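Local coordinates for tail fiber protein (Acinetobacter phage AM24, PDB 5W5P) that probably binds, and may cleave, the capsular polysaccharide of its Acinetobacter host as the trimeric tailspike at the phage tail, at residues Arg272-Lys277 with Gly294-Asp299; Phe322-Ala327 with Leu352-Lys357; Thr254-Ser259 with Arg278-Thr283; Val219-Asp224 with Ala241-Thr246; Val260-Asn265 with Ser285-Glu290. One frame throughout, in Å; residues are numbered along the deposited sequence.

All five contacts join neighbouring rungs of one right-handed parallel beta-helix, the central domain expected of a phage tailspike. Interactions 4, 1 and 2 follow one another along the chain and lie on a single parallel sheet, in the strand order 219-222, 241-244, 272-276, 294-298, 321-328, 353-354; their centres step about 10 Å from interaction 4 to interaction 1 and again about 10 Å to interaction 2. Interactions 3 and 5 are linked through neighbouring strands 260-263 and 279-285, stand about 16 Å apart and alternate with interaction 1 along the sequence, consistent with their lying on different faces of the same coils. Both also touch other subunits of the trimer, whereas interactions 1, 2 and 4 touch none.

Interaction 1 of 5, residues Arg272-Lys277 with Gly294-Asp299; sequences RIIDSK and GGVYLD
Arg272 reaches across to Tyr297 and lays its guanidinium flat on the phenol ring. Arg272 CB already meets the neighbouring strand, 4.0 Å from Gly295 O. The chain then bends at chi2 (-84°), which brings Arg272 CD over the ring, 3.4 Å from Tyr297 CD1, in a CH-pi contact. NE follows above the ring centre, and Arg272 CZ lies 3.5 Å from Tyr297 CZ; the two planes are only 14° apart, so the contact is both a parallel stack and a cation-pi pair. NH1 sits over CE2, while NH2 is carried toward the hydroxyl end of the ring. Tyr297 OH is hydrogen-bonded to Asp345, whose carboxylate also makes a weak, long ion pair with Arg272.

Beneath this pair the backbones run parallel: Tyr297 N donates to Ile274 O at 3.0 Å, and Ser276 N donates to Tyr297 O at 3.1 Å. Ile274 CG2 lies 3.8 Å from Leu298 CD2, and Ser276 CB rests on that same methyl. At the outer end Lys277 NZ makes a weak salt bridge to Asp299 OD1 at 3.3 Å; OD2 of this aspartate pairs with Lys324. Ile274, Val296 and Leu298 point into the coil while the Arg272-Tyr297 stack lies on the other face, across two neighbouring rungs of a parallel beta-helix.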
# COMPACT_ATOMS: atom_id res chain seq x y z
N ARG A 272 -7.91 23.32 0.08
CA ARG A 272 -7.69 22.21 -0.84
C ARG A 272 -6.29 21.67 -0.62
O ARG A 272 -5.38 22.40 -0.22
CB ARG A 272 -7.83 22.63 -2.32
CG ARG A 272 -9.17 23.22 -2.70
CD ARG A 272 -10.18 22.14 -3.02
NE ARG A 272 -11.39 22.71 -3.62
CZ ARG A 272 -12.46 23.08 -2.93
NH1 ARG A 272 -13.51 23.60 -3.55
NH2 ARG A 272 -12.49 22.92 -1.61
N ILE A 273 -6.12 20.37 -0.87
CA ILE A 273 -4.78 19.81 -0.96
C ILE A 273 -4.21 20.03 -2.35
O ILE A 273 -3.12 20.59 -2.52
CB ILE A 273 -4.80 18.31 -0.59
CG1 ILE A 273 -5.36 18.11 0.82
CG2 ILE A 273 -3.41 17.73 -0.69
CD1 ILE A 273 -5.48 16.64 1.22
N ILE A 274 -4.95 19.61 -3.38
CA ILE A 274 -4.60 19.84 -4.77
C ILE A 274 -5.79 20.51 -5.44
O ILE A 274 -6.93 20.06 -5.28
CB ILE A 274 -4.23 18.54 -5.50
CG1 ILE A 274 -2.99 17.90 -4.87
CG2 ILE A 274 -4.00 18.80 -6.98
CD1 ILE A 274 -2.50 16.66 -5.59
N ASP A 275 -5.53 21.59 -6.17
CA ASP A 275 -6.58 22.37 -6.84
C ASP A 275 -6.24 22.46 -8.32
O ASP A 275 -5.43 23.30 -8.72
CB ASP A 275 -6.70 23.75 -6.20
CG ASP A 275 -7.84 24.56 -6.78
OD1 ASP A 275 -7.75 25.80 -6.75
OD2 ASP A 275 -8.81 23.95 -7.25
N SER A 276 -6.85 21.60 -9.14
CA SER A 276 -6.61 21.62 -10.57
C SER A 276 -7.76 20.88 -11.27
O SER A 276 -8.83 20.67 -10.68
CB SER A 276 -5.24 21.01 -10.89
OG SER A 276 -4.91 21.21 -12.25
N LYS A 277 -7.55 20.51 -12.53
CA LYS A 277 -8.55 19.78 -13.30
C LYS A 277 -8.03 18.49 -13.92
O LYS A 277 -8.82 17.73 -14.47
CB LYS A 277 -9.11 20.67 -14.43
CG LYS A 277 -9.83 21.92 -13.94
CD LYS A 277 -11.10 21.54 -13.18
CE LYS A 277 -12.00 22.74 -12.95
NZ LYS A 277 -13.33 22.29 -12.43
N GLY A 294 -11.33 20.67 1.99
CA GLY A 294 -11.29 19.99 0.71
C GLY A 294 -9.97 19.29 0.48
O GLY A 294 -8.92 19.76 0.95
N GLY A 295 -10.00 18.16 -0.23
CA GLY A 295 -8.79 17.41 -0.49
C GLY A 295 -8.30 17.51 -1.92
O GLY A 295 -7.96 18.60 -2.40
N VAL A 296 -8.27 16.38 -2.62
CA VAL A 296 -7.73 16.31 -3.98
C VAL A 296 -8.86 16.62 -4.95
O VAL A 296 -9.75 15.79 -5.17
CB VAL A 296 -7.12 14.94 -4.27
CG1 VAL A 296 -6.42 14.96 -5.62
CG2 VAL A 296 -6.16 14.54 -3.17
N TYR A 297 -8.83 17.80 -5.55
CA TYR A 297 -9.79 18.20 -6.57
C TYR A 297 -9.10 18.14 -7.92
O TYR A 297 -8.21 18.95 -8.21
CB TYR A 297 -10.34 19.60 -6.29
CG TYR A 297 -11.50 19.66 -5.33
CD1 TYR A 297 -11.42 19.10 -4.05
CD2 TYR A 297 -12.69 20.30 -5.68
CE1 TYR A 297 -12.48 19.18 -3.16
CE2 TYR A 297 -13.75 20.38 -4.80
CZ TYR A 297 -13.65 19.82 -3.55
OH TYR A 297 -14.71 19.90 -2.67
N LEU A 298 -9.50 17.16 -8.75
CA LEU A 298 -9.02 17.02 -10.13
C LEU A 298 -10.23 16.59 -10.96
O LEU A 298 -10.32 15.47 -11.44
CB LEU A 298 -7.88 16.01 -10.23
CG LEU A 298 -6.59 16.28 -9.44
CD1 LEU A 298 -5.74 15.01 -9.34
CD2 LEU A 298 -5.79 17.42 -10.05
N ASP A 299 -11.19 17.51 -11.13
CA ASP A 299 -12.50 17.18 -11.67
C ASP A 299 -12.74 17.76 -13.07
O ASP A 299 -13.85 18.19 -13.39
CB ASP A 299 -13.60 17.63 -10.71
CG ASP A 299 -13.45 19.08 -10.28
OD1 ASP A 299 -12.41 19.71 -10.61
OD2 ASP A 299 -14.37 19.60 -9.62

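Interaction 2 of 5, residues Phe322-Ala327 with Leu352-Lys357; sequences FAKLGA and LIELGK
Leu325 and Leu355 lie side by side, CD1 of the first 3.9 Å from CD2 of the second, and Ala323 CB meets Ile353 CG1 at 4.2 Å on the same inward side. These are stacked aliphatic positions of consecutive beta-helix coils, backed by Val367 and Phe369 of strand 365-375. Phe322 closes the row at the corner, where its ring presents its edge to Ile353, Phe322 CD2 standing 4.1 Å from Ile353 CG1. Trp316 and Phe338 meet this ring edge-to-face.

Outside the apolar row runs the parallel backbone ladder. Glu354 N donates to Ala323 O, and Leu325 N to Glu354 O, both at 2.7 Å and both with N-H...O angles of 162°, so Glu354 bonds to this one neighbour through its N-H and its C=O alike. At the corner Leu352 O takes a bond from Phe322 N and a weaker one from Ala323 N. Farther along, Gly356 N reaches Gly326 O from well above the carbonyl plane.

The polar edge is formed by Lys324 and Glu354, which extend alongside each other on the outward face. The lysine bends at chi3 and chi4, which folds CE and the ammonium back against the carboxylate, Lys324 CE being 3.4 Å from Glu354 OE2. NZ makes a weak salt bridge to that oxygen while also pairing with Asp299 on the preceding coil. A water links the two side chains, donating to Glu354 OE1 at 2.7 Å and accepting weakly from Lys324 NZ.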
# COMPACT_ATOMS: atom_id res chain seq x y z
N PHE A 322 -13.08 14.69 0.50
CA PHE A 322 -11.68 14.28 0.45
C PHE A 322 -11.14 14.27 -0.97
O PHE A 322 -9.95 14.53 -1.18
CB PHE A 322 -11.51 12.91 1.10
CG PHE A 322 -10.13 12.33 0.91
CD1 PHE A 322 -9.04 12.90 1.56
CD2 PHE A 322 -9.92 11.23 0.09
CE1 PHE A 322 -7.76 12.39 1.39
CE2 PHE A 322 -8.65 10.71 -0.09
CZ PHE A 322 -7.57 11.29 0.56
N ALA A 323 -11.98 13.97 -1.96
CA ALA A 323 -11.50 13.87 -3.33
C ALA A 323 -12.68 14.03 -4.28
O ALA A 323 -13.56 13.17 -4.33
CB ALA A 323 -10.78 12.56 -3.56
N LYS A 324 -12.69 15.11 -5.04
CA LYS A 324 -13.68 15.32 -6.08
C LYS A 324 -12.88 15.18 -7.38
O LYS A 324 -12.21 16.12 -7.83
CB LYS A 324 -14.38 16.67 -5.95
CG LYS A 324 -15.19 17.11 -7.18
CD LYS A 324 -15.91 18.48 -7.06
CE LYS A 324 -17.24 18.45 -7.78
NZ LYS A 324 -16.99 18.57 -9.24
N LEU A 325 -12.92 13.99 -7.95
CA LEU A 325 -12.12 13.65 -9.12
C LEU A 325 -12.99 13.50 -10.36
O LEU A 325 -14.19 13.20 -10.27
CB LEU A 325 -11.35 12.34 -8.88
CG LEU A 325 -10.52 12.31 -7.60
CD1 LEU A 325 -9.84 10.94 -7.41
CD2 LEU A 325 -9.48 13.43 -7.59
N GLY A 326 -12.36 13.70 -11.52
CA GLY A 326 -12.96 13.40 -12.80
C GLY A 326 -12.83 11.92 -13.12
O GLY A 326 -12.82 11.06 -12.24
N ALA A 327 -12.75 11.62 -14.42
CA ALA A 327 -12.45 10.27 -14.85
C ALA A 327 -11.09 9.84 -14.31
O ALA A 327 -10.09 10.55 -14.49
CB ALA A 327 -12.48 10.17 -16.37
N LEU A 352 -17.97 11.62 0.34
CA LEU A 352 -16.57 11.82 0.71
C LEU A 352 -15.66 11.84 -0.51
O LEU A 352 -14.66 12.56 -0.52
CB LEU A 352 -16.12 10.73 1.67
CG LEU A 352 -16.36 11.04 3.15
CD1 LEU A 352 -16.10 9.81 3.99
CD2 LEU A 352 -15.48 12.21 3.59
N ILE A 353 -16.00 11.06 -1.53
CA ILE A 353 -15.22 10.98 -2.75
C ILE A 353 -16.17 11.01 -3.94
O ILE A 353 -17.19 10.30 -3.94
CB ILE A 353 -14.34 9.71 -2.80
CG1 ILE A 353 -13.26 9.78 -1.72
CG2 ILE A 353 -13.71 9.55 -4.18
CD1 ILE A 353 -12.53 8.47 -1.51
N GLU A 354 -15.86 11.83 -4.93
CA GLU A 354 -16.57 11.84 -6.19
C GLU A 354 -15.62 11.35 -7.28
O GLU A 354 -14.48 11.81 -7.36
CB GLU A 354 -17.08 13.24 -6.52
CG GLU A 354 -17.54 13.40 -7.96
CD GLU A 354 -17.97 14.82 -8.28
OE1 GLU A 354 -18.84 15.36 -7.56
OE2 GLU A 354 -17.44 15.40 -9.25
N LEU A 355 -16.09 10.40 -8.09
CA LEU A 355 -15.35 9.90 -9.24
C LEU A 355 -16.16 10.17 -10.50
O LEU A 355 -17.32 10.57 -10.45
CB LEU A 355 -15.06 8.40 -9.11
CG LEU A 355 -14.36 7.92 -7.83
CD1 LEU A 355 -14.21 6.40 -7.82
CD2 LEU A 355 -13.00 8.62 -7.64
N GLY A 356 -15.52 9.95 -11.64
CA GLY A 356 -16.24 9.95 -12.89
C GLY A 356 -16.96 8.64 -13.13
O GLY A 356 -16.47 7.57 -12.77
N LYS A 357 -18.13 8.72 -13.75
CA LYS A 357 -18.68 9.97 -14.26
C LYS A 357 -19.63 10.62 -13.27
O LYS A 357 -20.44 9.95 -12.63
CB LYS A 357 -19.41 9.71 -15.59
CG LYS A 357 -20.66 10.57 -15.82
CD LYS A 357 -21.41 10.15 -17.07
CE LYS A 357 -20.63 10.47 -18.34
NZ LYS A 357 -20.58 11.93 -18.62
O HOH W 1 -20.09 17.16 -9.19
O HOH W 2 -16.42 13.74 -11.04

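Interaction 3 of 5, residues Thr254-Ser259 with Arg278-Thr283; sequences TGYVQS and RGFNVT
Val257 and Val282 pack tightly on the interior side of this contact, their CG2 methyls 3.7 Å apart and the side chains at about a right angle; Ile274 of strand 272-276 touches both. Backbone bonds hold the two coils in parallel register: Val257 N donates to Arg278 O, Phe280 N to Val257 O, and Ser259 N to Phe280 O at 2.8 Å and nearly straight (170°). Where both chains turn a corner, Asn281 ND2 donates to Ser259 OG at 3.0 Å, with the hydroxyl in the amide plane; Asn281 OD1 accepts from Arg310.

The outward face is packed as closely. Phe280 turns its edge toward the face of Tyr256 in an offset edge-to-face pair, ring centres 5.4 Å apart and planes at 80°, with Phe280 CE1 3.5 Å from Tyr256 CD2. Arg278 CB lies 3.6 Å from Tyr256 CB, and its guanidinium passes over a face of Phe280, offset toward the rim, on its way to Glu252, Ala305 and Asn307. Only the margin is loose: Thr254 OG1 stays 4.1 Å from Arg278 CB, and both residues are partly exposed.

Tyr337 of the second subunit packs on Phe280 and Asn281. The chemistry thus changes from aliphatic inside to aromatic and polar outside, and the corner amide, bonded through both its N and its O, is probably held in one orientation at the subunit interface of this beta-helix.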
# COMPACT_ATOMS: atom_id res chain seq x y z
N THR A 254 -6.77 22.35 -19.88
CA THR A 254 -6.77 22.93 -18.54
C THR A 254 -5.38 22.76 -17.94
O THR A 254 -4.51 22.09 -18.51
CB THR A 254 -7.81 22.27 -17.62
OG1 THR A 254 -7.40 20.94 -17.31
CG2 THR A 254 -9.17 22.23 -18.30
N GLY A 255 -5.17 23.37 -16.78
CA GLY A 255 -3.97 23.08 -16.02
C GLY A 255 -3.95 21.64 -15.53
O GLY A 255 -4.97 20.95 -15.50
N TYR A 256 -2.77 21.18 -15.15
CA TYR A 256 -2.64 19.84 -14.62
C TYR A 256 -1.42 19.75 -13.71
O TYR A 256 -0.51 20.57 -13.78
CB TYR A 256 -2.54 18.80 -15.74
CG TYR A 256 -1.36 18.96 -16.66
CD1 TYR A 256 -1.42 19.78 -17.78
CD2 TYR A 256 -0.18 18.27 -16.43
CE1 TYR A 256 -0.35 19.92 -18.63
CE2 TYR A 256 0.91 18.40 -17.27
CZ TYR A 256 0.82 19.23 -18.37
OH TYR A 256 1.90 19.36 -19.21
N VAL A 257 -1.44 18.74 -12.86
CA VAL A 257 -0.31 18.41 -12.00
C VAL A 257 0.31 17.12 -12.52
O VAL A 257 -0.36 16.28 -13.12
CB VAL A 257 -0.74 18.26 -10.52
CG1 VAL A 257 -1.40 19.55 -10.02
CG2 VAL A 257 -1.67 17.08 -10.33
N GLN A 258 1.62 16.98 -12.32
CA GLN A 258 2.33 15.83 -12.84
C GLN A 258 3.37 15.36 -11.84
O GLN A 258 4.27 16.13 -11.46
CB GLN A 258 2.98 16.16 -14.19
CG GLN A 258 3.99 15.15 -14.66
CD GLN A 258 4.63 15.54 -15.98
OE1 GLN A 258 5.75 15.13 -16.28
NE2 GLN A 258 3.92 16.32 -16.78
N SER A 259 3.25 14.11 -11.39
CA SER A 259 4.19 13.48 -10.48
C SER A 259 4.39 14.32 -9.22
O SER A 259 5.46 14.88 -8.97
CB SER A 259 5.53 13.20 -11.17
OG SER A 259 5.40 12.21 -12.18
N ARG A 278 -6.73 18.23 -13.83
CA ARG A 278 -6.12 17.08 -14.49
C ARG A 278 -4.88 16.70 -13.71
O ARG A 278 -4.24 17.55 -13.09
CB ARG A 278 -5.81 17.40 -15.96
CG ARG A 278 -5.18 16.26 -16.74
CD ARG A 278 -6.15 15.75 -17.80
NE ARG A 278 -5.54 14.81 -18.74
CZ ARG A 278 -5.11 13.58 -18.43
NH1 ARG A 278 -4.58 12.82 -19.38
NH2 ARG A 278 -5.21 13.12 -17.19
N GLY A 279 -4.55 15.41 -13.72
CA GLY A 279 -3.42 14.92 -12.94
C GLY A 279 -2.76 13.74 -13.60
O GLY A 279 -3.39 12.96 -14.32
N PHE A 280 -1.45 13.60 -13.35
CA PHE A 280 -0.67 12.45 -13.78
C PHE A 280 0.17 11.99 -12.59
O PHE A 280 0.92 12.79 -12.03
CB PHE A 280 0.25 12.78 -14.96
CG PHE A 280 -0.46 13.28 -16.18
CD1 PHE A 280 -0.76 14.64 -16.32
CD2 PHE A 280 -0.81 12.42 -17.22
CE1 PHE A 280 -1.41 15.11 -17.45
CE2 PHE A 280 -1.45 12.89 -18.35
CZ PHE A 280 -1.75 14.24 -18.47
N ASN A 281 0.04 10.72 -12.22
CA ASN A 281 0.91 10.09 -11.22
C ASN A 281 0.90 10.89 -9.92
O ASN A 281 1.89 11.48 -9.50
CB ASN A 281 2.32 9.93 -11.79
CG ASN A 281 3.26 9.27 -10.81
OD1 ASN A 281 2.93 8.25 -10.19
ND2 ASN A 281 4.45 9.85 -10.65
N VAL A 282 -0.26 10.88 -9.28
CA VAL A 282 -0.54 11.69 -8.11
C VAL A 282 -0.60 10.78 -6.90
O VAL A 282 -1.19 9.69 -6.95
CB VAL A 282 -1.86 12.48 -8.28
CG1 VAL A 282 -2.29 13.12 -6.96
CG2 VAL A 282 -1.72 13.50 -9.39
N THR A 283 0.04 11.19 -5.81
CA THR A 283 0.06 10.43 -4.56
C THR A 283 -0.27 11.36 -3.41
O THR A 283 0.37 12.41 -3.25
CB THR A 283 1.42 9.76 -4.32
OG1 THR A 283 1.82 9.05 -5.50
CG2 THR A 283 1.32 8.79 -3.16

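Interaction 4 of 5, residues Val219-Asp224 with Ala241-Thr246; sequences VVVNGD and ALVRAT
The guanidinium of Arg244 has Val219 CG2 over one face, 3.5 Å above the plane and offset toward its rim. Around this flat group NE pairs with Asp275 on the next strand of the sheet, 272-276, and NH1 donates to Gln217 and Asn178 O. The arginine chain starts out extended and bends at chi3 (-66°), which turns its end across the valine; on the way Arg244 CB passes 3.8 Å from Val219 CG1. The second flat group, the carboxylate of Asp224, receives Thr246 N on the syn side of OD2 at 2.9 Å, while Asp224 OD1 lies 3.2 Å from Ala245 CB and makes a salt bridge to Arg249.

Between these two ends the strands run parallel. Val221 N donates to Leu242 O at 2.8 Å, Arg244 N to Val221 O, and Gly223 N to Arg244 O at 2.7 Å. Inward, Val221 CB and Val243 CG2 meet at 4.1 Å beside Met231, and Val243 CG1 packs against Gly223 CA. Segment 219-224 leaves its strand through an Asx turn in which Asn222 OD1 accepts from Asp224 N.

On this beta-helix sheet Val221 and Val243 point inward, while Val219 shares the outer face with Arg244. With an aliphatic cover on one face and several polar partners around it, the guanidinium is probably fixed in its rotation, and the carboxylate of Asp275 probably offsets its positive charge.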
# COMPACT_ATOMS: atom_id res chain seq x y z
N VAL A 219 -1.07 29.72 -1.86
CA VAL A 219 -0.71 28.50 -2.56
C VAL A 219 0.79 28.32 -2.44
O VAL A 219 1.55 29.28 -2.63
CB VAL A 219 -1.13 28.54 -4.05
CG1 VAL A 219 -0.60 27.32 -4.79
CG2 VAL A 219 -2.66 28.65 -4.17
N VAL A 220 1.23 27.11 -2.09
CA VAL A 220 2.64 26.85 -1.81
C VAL A 220 3.37 26.47 -3.09
O VAL A 220 4.35 27.11 -3.48
CB VAL A 220 2.82 25.77 -0.73
CG1 VAL A 220 4.30 25.57 -0.41
CG2 VAL A 220 2.03 26.13 0.52
N VAL A 221 2.88 25.43 -3.77
CA VAL A 221 3.53 24.89 -4.96
C VAL A 221 2.67 25.21 -6.18
O VAL A 221 1.47 24.92 -6.20
CB VAL A 221 3.76 23.37 -4.83
CG1 VAL A 221 4.16 22.78 -6.18
CG2 VAL A 221 4.82 23.07 -3.78
N ASN A 222 3.30 25.82 -7.19
CA ASN A 222 2.67 26.01 -8.49
C ASN A 222 2.84 24.73 -9.28
O ASN A 222 3.92 24.46 -9.83
CB ASN A 222 3.28 27.20 -9.23
CG ASN A 222 2.49 27.59 -10.46
OD1 ASN A 222 1.87 26.75 -11.12
ND2 ASN A 222 2.51 28.88 -10.79
N GLY A 223 1.78 23.92 -9.35
CA GLY A 223 1.85 22.64 -10.03
C GLY A 223 1.90 22.74 -11.55
O GLY A 223 2.13 21.71 -12.20
N ASP A 224 1.66 23.92 -12.11
CA ASP A 224 1.84 24.11 -13.55
C ASP A 224 3.30 23.99 -13.95
O ASP A 224 3.60 23.63 -15.09
CB ASP A 224 1.31 25.48 -13.99
CG ASP A 224 -0.20 25.55 -14.02
OD1 ASP A 224 -0.84 24.68 -14.66
OD2 ASP A 224 -0.74 26.50 -13.42
N ALA A 241 -4.38 26.15 -0.97
CA ALA A 241 -4.05 24.97 -1.76
C ALA A 241 -2.57 24.69 -1.60
O ALA A 241 -1.75 25.60 -1.74
CB ALA A 241 -4.40 25.19 -3.24
N LEU A 242 -2.23 23.43 -1.31
CA LEU A 242 -0.82 23.04 -1.32
C LEU A 242 -0.26 23.10 -2.74
O LEU A 242 0.83 23.63 -2.97
CB LEU A 242 -0.65 21.64 -0.73
CG LEU A 242 -0.45 21.53 0.79
CD1 LEU A 242 -1.70 21.96 1.56
CD2 LEU A 242 -0.04 20.11 1.16
N VAL A 243 -1.01 22.55 -3.70
CA VAL A 243 -0.63 22.56 -5.11
C VAL A 243 -1.81 23.09 -5.92
O VAL A 243 -2.95 22.67 -5.71
CB VAL A 243 -0.23 21.16 -5.61
CG1 VAL A 243 0.31 21.25 -7.04
CG2 VAL A 243 0.80 20.53 -4.69
N ARG A 244 -1.53 24.00 -6.84
CA ARG A 244 -2.53 24.53 -7.75
C ARG A 244 -1.93 24.57 -9.15
O ARG A 244 -0.73 24.81 -9.31
CB ARG A 244 -3.01 25.92 -7.32
CG ARG A 244 -3.98 26.57 -8.29
CD ARG A 244 -4.63 27.82 -7.69
NE ARG A 244 -5.49 27.49 -6.57
CZ ARG A 244 -5.96 28.38 -5.69
NH1 ARG A 244 -5.66 29.66 -5.81
NH2 ARG A 244 -6.73 27.97 -4.69
N ALA A 245 -2.76 24.30 -10.15
CA ALA A 245 -2.34 24.37 -11.54
C ALA A 245 -3.55 24.72 -12.39
O ALA A 245 -4.51 23.95 -12.44
CB ALA A 245 -1.71 23.05 -11.99
N THR A 246 -3.51 25.89 -13.05
CA THR A 246 -4.62 26.36 -13.87
C THR A 246 -4.21 26.77 -15.28
O THR A 246 -5.01 27.39 -15.98
CB THR A 246 -5.35 27.54 -13.20
OG1 THR A 246 -4.58 28.73 -13.37
CG2 THR A 246 -5.59 27.28 -11.72

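Interaction 5 of 5, residues Val260-Asn265 with Ser285-Glu290; sequences VTIEEN and SRNFCE
This is a polar corner contact between successive coils, where strand 260-263 ends beside the turn leading from strand 279-285 into strand 288-290, and it lies at the trimer interface. Glu263 and Arg286 run alongside each other, and Glu263 OE1 takes two N-H groups of the guanidinium: Arg286 NE at 2.8 Å, arriving on the anti side of the carboxylate, and NH2 more weakly at 3.1 Å. The planes are 52° apart, so the pair is not a flat two-oxygen salt bridge. The glutamate chain is fully extended (chi1 -166°, chi2 176°), which carries OE1 out to the arginine; Glu264 OE2 remains 4.1 Å from Arg286 NE.

Parallel beta-helix pairing appears in the backbone, where Ser285 N donates to Ile262 O at 3.0 Å. Beyond the corner Phe288 N donates to Asn265 O, also at 3.0 Å, and thereby resumes the pairing. The Asn265 and Asn287 side chains lie side by side, pointing the same way. Asn265 bonds back to Met231 and Gly234 of the preceding coil. Across the interface Glu264 OE1 makes a salt bridge with Lys232 of the third subunit, and Phe288 packs on Thr261 of that subunit.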
# COMPACT_ATOMS: atom_id res chain seq x y z
N VAL A 260 3.32 14.39 -8.43
CA VAL A 260 3.32 15.08 -7.14
C VAL A 260 2.98 14.06 -6.07
O VAL A 260 1.96 13.38 -6.16
CB VAL A 260 2.33 16.25 -7.12
CG1 VAL A 260 2.21 16.84 -5.71
CG2 VAL A 260 2.76 17.33 -8.11
N THR A 261 3.85 13.94 -5.06
CA THR A 261 3.66 13.04 -3.94
C THR A 261 3.55 13.87 -2.67
O THR A 261 4.50 14.56 -2.29
CB THR A 261 4.81 12.04 -3.82
OG1 THR A 261 4.83 11.19 -4.97
CG2 THR A 261 4.67 11.18 -2.56
N ILE A 262 2.39 13.81 -2.02
CA ILE A 262 2.11 14.55 -0.79
C ILE A 262 1.93 13.52 0.32
O ILE A 262 0.90 12.85 0.39
CB ILE A 262 0.87 15.44 -0.94
CG1 ILE A 262 1.07 16.40 -2.11
CG2 ILE A 262 0.58 16.18 0.35
CD1 ILE A 262 -0.11 17.32 -2.36
N GLU A 263 2.94 13.39 1.18
CA GLU A 263 3.02 12.28 2.12
C GLU A 263 3.60 12.73 3.45
O GLU A 263 4.55 13.52 3.48
CB GLU A 263 3.87 11.14 1.53
CG GLU A 263 3.76 9.81 2.26
CD GLU A 263 4.56 8.70 1.60
OE1 GLU A 263 4.36 7.52 1.97
OE2 GLU A 263 5.38 9.00 0.71
N GLU A 264 3.01 12.24 4.55
CA GLU A 264 3.53 12.44 5.90
C GLU A 264 3.60 13.92 6.29
O GLU A 264 4.60 14.40 6.82
CB GLU A 264 4.90 11.76 6.07
CG GLU A 264 4.81 10.28 6.42
CD GLU A 264 5.69 9.40 5.54
OE1 GLU A 264 6.83 9.82 5.22
OE2 GLU A 264 5.24 8.29 5.17
N ASN A 265 2.50 14.63 6.05
CA ASN A 265 2.37 16.04 6.42
C ASN A 265 1.31 16.20 7.49
O ASN A 265 0.57 15.27 7.82
CB ASN A 265 2.01 16.91 5.21
CG ASN A 265 3.11 16.94 4.17
OD1 ASN A 265 4.20 17.48 4.40
ND2 ASN A 265 2.84 16.36 3.00
N SER A 285 -0.84 10.37 0.46
CA SER A 285 -0.91 9.26 1.39
C SER A 285 -0.33 9.63 2.75
O SER A 285 0.64 10.39 2.85
CB SER A 285 -0.17 8.03 0.85
OG SER A 285 -0.75 7.57 -0.36
N ARG A 286 -0.94 9.07 3.81
CA ARG A 286 -0.40 9.09 5.17
C ARG A 286 -0.19 10.53 5.67
O ARG A 286 0.84 10.87 6.25
CB ARG A 286 0.90 8.28 5.25
CG ARG A 286 0.72 6.78 5.04
CD ARG A 286 2.02 6.08 4.64
NE ARG A 286 2.30 6.18 3.21
CZ ARG A 286 1.86 5.32 2.29
NH1 ARG A 286 1.10 4.29 2.65
NH2 ARG A 286 2.16 5.49 1.01
N ASN A 287 -1.20 11.37 5.47
CA ASN A 287 -1.19 12.73 5.98
C ASN A 287 -2.23 12.87 7.09
O ASN A 287 -3.33 12.34 6.99
CB ASN A 287 -1.50 13.75 4.88
CG ASN A 287 -0.56 13.65 3.70
OD1 ASN A 287 -0.85 12.95 2.72
ND2 ASN A 287 0.55 14.36 3.77
N PHE A 288 -1.86 13.60 8.15
CA PHE A 288 -2.78 13.92 9.24
C PHE A 288 -3.54 15.19 8.87
O PHE A 288 -3.04 16.30 9.03
CB PHE A 288 -2.01 14.11 10.54
CG PHE A 288 -1.29 12.88 11.02
CD1 PHE A 288 -1.88 11.63 10.89
CD2 PHE A 288 -0.04 12.97 11.61
CE1 PHE A 288 -1.23 10.49 11.34
CE2 PHE A 288 0.62 11.83 12.06
CZ PHE A 288 0.02 10.59 11.92
N CYS A 289 -4.77 15.05 8.37
CA CYS A 289 -5.57 16.19 7.93
C CYS A 289 -6.71 16.44 8.90
O CYS A 289 -7.59 15.59 9.06
CB CYS A 289 -6.12 15.98 6.52
SG CYS A 289 -4.96 15.25 5.36
N GLU A 290 -6.70 17.62 9.52
CA GLU A 290 -7.66 17.98 10.57
C GLU A 290 -8.43 19.21 10.13
O GLU A 290 -7.84 20.28 9.94
CB GLU A 290 -6.94 18.23 11.90
CG GLU A 290 -6.02 17.09 12.33
CD GLU A 290 -6.74 16.02 13.14
OE1 GLU A 290 -7.99 15.97 13.10
OE2 GLU A 290 -6.05 15.23 13.82
O HOH W 3 1.72 12.72 8.85